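Local coordinates for MPN domain-containing protein (PDB 1OI0), which probably acts as a zinc metallopeptidase of the Jab1/MPN family, and binds a zinc ion in its MPN domain, at residues T13-A18 with I95-P100. Numbering follows the deposited sequence.
Sequences TILEAA and IIVCYP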
ATOM      1  N   THR A  13     -10.775   1.277  -0.301  1.00 23.10           N
ATOM      2  CA  THR A  13     -10.767  -0.045  -0.913  1.00 25.03           C
ATOM      3  C   THR A  13      -9.701  -0.919  -0.258  1.00 22.48           C
ATOM      4  O   THR A  13      -9.950  -2.078   0.080  1.00 21.50           O
ATOM      5  CB  THR A  13     -10.475   0.054  -2.424  1.00 24.40           C
ATOM      6  OG1 THR A  13     -11.522   0.798  -3.060  1.00 28.50           O
ATOM      7  CG2 THR A  13     -10.390  -1.330  -3.052  1.00 26.97           C
ATOM      8  N   ILE A  14      -8.514  -0.354  -0.074  1.00 22.54           N
ATOM      9  CA  ILE A  14      -7.412  -1.085   0.536  1.00 20.63           C
ATOM     10  C   ILE A  14      -7.728  -1.509   1.969  1.00 20.68           C
ATOM     11  O   ILE A  14      -7.561  -2.677   2.330  1.00 19.25           O
ATOM     12  CB  ILE A  14      -6.117  -0.238   0.530  1.00 20.43           C
ATOM     13  CG1 ILE A  14      -5.594  -0.112  -0.906  1.00 19.48           C
ATOM     14  CG2 ILE A  14      -5.061  -0.880   1.426  1.00 22.64           C
ATOM     15  CD1 ILE A  14      -4.491   0.923  -1.082  1.00 18.43           C
ATOM     16  N   LEU A  15      -8.192  -0.566   2.780  1.00 20.80           N
ATOM     17  CA  LEU A  15      -8.512  -0.864   4.170  1.00 20.21           C
ATOM     18  C   LEU A  15      -9.636  -1.886   4.310  1.00 22.84           C
ATOM     19  O   LEU A  15      -9.625  -2.705   5.229  1.00 20.42           O
ATOM     20  CB  LEU A  15      -8.869   0.425   4.910  1.00 20.33           C
ATOM     21  CG  LEU A  15      -7.671   1.365   5.074  1.00 22.12           C
ATOM     22  CD1 LEU A  15      -8.142   2.705   5.584  1.00 21.46           C
ATOM     23  CD2 LEU A  15      -6.650   0.749   6.026  1.00 24.63           C
ATOM     24  N   GLU A  16     -10.602  -1.848   3.399  1.00 22.71           N
ATOM     25  CA  GLU A  16     -11.705  -2.801   3.450  1.00 22.49           C
ATOM     26  C   GLU A  16     -11.224  -4.181   2.999  1.00 23.21           C
ATOM     27  O   GLU A  16     -11.708  -5.206   3.478  1.00 22.02           O
ATOM     28  CB  GLU A  16     -12.860  -2.322   2.571  1.00 25.61           C
ATOM     29  CG  GLU A  16     -13.427  -0.979   3.007  1.00 30.51           C
ATOM     30  CD  GLU A  16     -14.621  -0.546   2.180  1.00 35.32           C
ATOM     31  OE1 GLU A  16     -14.543  -0.616   0.937  1.00 41.44           O
ATOM     32  OE2 GLU A  16     -15.636  -0.124   2.774  1.00 39.41           O
ATOM     33  N   ALA A  17     -10.263  -4.201   2.080  1.00 19.75           N
ATOM     34  CA  ALA A  17      -9.709  -5.456   1.580  1.00 20.93           C
ATOM     35  C   ALA A  17      -8.888  -6.104   2.690  1.00 20.58           C
ATOM     36  O   ALA A  17      -8.876  -7.327   2.835  1.00 19.03           O
ATOM     37  CB  ALA A  17      -8.831  -5.196   0.360  1.00 21.34           C
ATOM     38  N   ALA A  18      -8.203  -5.272   3.469  1.00 18.93           N
ATOM     39  CA  ALA A  18      -7.390  -5.755   4.579  1.00 19.44           C
ATOM     40  C   ALA A  18      -8.307  -6.345   5.642  1.00 21.31           C
ATOM     41  O   ALA A  18      -8.042  -7.425   6.179  1.00 20.60           O
ATOM     42  CB  ALA A  18      -6.571  -4.617   5.166  1.00 19.73           C
ATOM     43  N   ILE A  95       2.943   0.823   0.594  1.00 17.58           N
ATOM     44  CA  ILE A  95       2.062   1.100   1.717  1.00 16.64           C
ATOM     45  C   ILE A  95       1.847  -0.118   2.607  1.00 13.43           C
ATOM     46  O   ILE A  95       1.771  -1.244   2.129  1.00 14.76           O
ATOM     47  CB  ILE A  95       0.676   1.565   1.221  1.00 19.18           C
ATOM     48  CG1 ILE A  95       0.816   2.875   0.446  1.00 20.74           C
ATOM     49  CG2 ILE A  95      -0.288   1.708   2.399  1.00 18.97           C
ATOM     50  CD1 ILE A  95      -0.469   3.314  -0.230  1.00 20.23           C
ATOM     51  N   ILE A  96       1.786   0.127   3.906  1.00 15.42           N
ATOM     52  CA  ILE A  96       1.489  -0.933   4.862  1.00 15.97           C
ATOM     53  C   ILE A  96       0.281  -0.450   5.647  1.00 17.10           C
ATOM     54  O   ILE A  96       0.269   0.679   6.145  1.00 18.05           O
ATOM     55  CB  ILE A  96       2.631  -1.182   5.877  1.00 15.39           C
ATOM     56  CG1 ILE A  96       3.869  -1.727   5.165  1.00 16.61           C
ATOM     57  CG2 ILE A  96       2.162  -2.180   6.947  1.00 16.70           C
ATOM     58  CD1 ILE A  96       5.013  -2.042   6.106  1.00 19.01           C
ATOM     59  N   VAL A  97      -0.751  -1.284   5.727  1.00 17.24           N
ATOM     60  CA  VAL A  97      -1.933  -0.941   6.503  1.00 17.82           C
ATOM     61  C   VAL A  97      -1.909  -1.960   7.629  1.00 19.49           C
ATOM     62  O   VAL A  97      -1.378  -3.056   7.462  1.00 19.06           O
ATOM     63  CB  VAL A  97      -3.245  -1.050   5.675  1.00 17.04           C
ATOM     64  CG1 VAL A  97      -3.179  -0.110   4.483  1.00 16.07           C
ATOM     65  CG2 VAL A  97      -3.470  -2.469   5.216  1.00 19.17           C
ATOM     66  N   CYS A  98      -2.473  -1.608   8.776  1.00 17.12           N
ATOM     67  CA  CYS A  98      -2.428  -2.509   9.917  1.00 19.86           C
ATOM     68  C   CYS A  98      -3.715  -2.504  10.724  1.00 20.78           C
ATOM     69  O   CYS A  98      -4.520  -1.578  10.634  1.00 18.52           O
ATOM     70  CB  CYS A  98      -1.252  -2.096  10.812  1.00 20.43           C
ATOM     71  SG  CYS A  98      -1.249  -0.297  11.143  1.00 25.41           S
ATOM     72  N   TYR A  99      -3.898  -3.556  11.512  1.00 20.31           N
ATOM     73  CA  TYR A  99      -5.064  -3.688  12.373  1.00 21.88           C
ATOM     74  C   TYR A  99      -5.116  -2.438  13.258  1.00 20.36           C
ATOM     75  O   TYR A  99      -4.080  -1.949  13.701  1.00 22.32           O
ATOM     76  CB  TYR A  99      -4.899  -4.930  13.248  1.00 18.03           C
ATOM     77  CG  TYR A  99      -6.094  -5.230  14.113  1.00 19.59           C
ATOM     78  CD1 TYR A  99      -7.218  -5.858  13.584  1.00 19.17           C
ATOM     79  CD2 TYR A  99      -6.116  -4.846  15.454  1.00 22.09           C
ATOM     80  CE1 TYR A  99      -8.337  -6.098  14.362  1.00 20.30           C
ATOM     81  CE2 TYR A  99      -7.236  -5.077  16.247  1.00 20.74           C
ATOM     82  CZ  TYR A  99      -8.342  -5.703  15.692  1.00 18.58           C
ATOM     83  OH  TYR A  99      -9.464  -5.916  16.454  1.00 22.19           O
ATOM     84  N   PRO A 100      -6.320  -1.922  13.565  1.00 20.51           N
ATOM     85  CA  PRO A 100      -7.685  -2.333  13.210  1.00 22.20           C
ATOM     86  C   PRO A 100      -8.164  -1.885  11.830  1.00 21.83           C
ATOM     87  O   PRO A 100      -9.356  -1.963  11.524  1.00 21.18           O
ATOM     88  CB  PRO A 100      -8.514  -1.707  14.321  1.00 22.81           C
ATOM     89  CG  PRO A 100      -7.823  -0.406  14.512  1.00 21.70           C
ATOM     90  CD  PRO A 100      -6.357  -0.807  14.529  1.00 21.06           C
TER
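Val97, on strand 93-98, faces Ile14, Leu15 and Ala18 of helix 8-21. The axes of helix 13-18 and strand 95-98 approach to 9.1 Å, and their N-to-C directions differ by 51°. Leu15 and Val97 are the nearest residues by backbone, 7.0 Å from CA to CA. No hydrogen bond joins the two segments, and the contact is wholly apolar and buried.

Val97 divides its two methyls between neighbouring turns of the helix. Val97 CG1 meets Ile14 CG2 at 3.7 Å. Ile14 has this methyl anti to its own backbone N, which directs it at the strand, while Ile14 CG1 lies beside that N (chi1 -70°). On the other branch, Val97 CG2 touches Ala18 CB, which points toward the strand, at 3.8 Å. Leu15 starts off to one side but brings CD2 inward, 3.9 Å from Val97 CB. The same methyl also packs on Val97 CG1.

Ile96 and Cys98 point away from the helix. Ile96 touches Asp83 and Phe87 of helix 81-89, and Cys98 forms a disulfide with Cys77. Backbone hydrogen bonds tie Val97 to the zinc ligands His70 and His72 on strand 64-72. Helix 8-21 thus packs against the sheet face opposite helix 81-89, in the alpha/beta sandwich of the JAB/MPN fold.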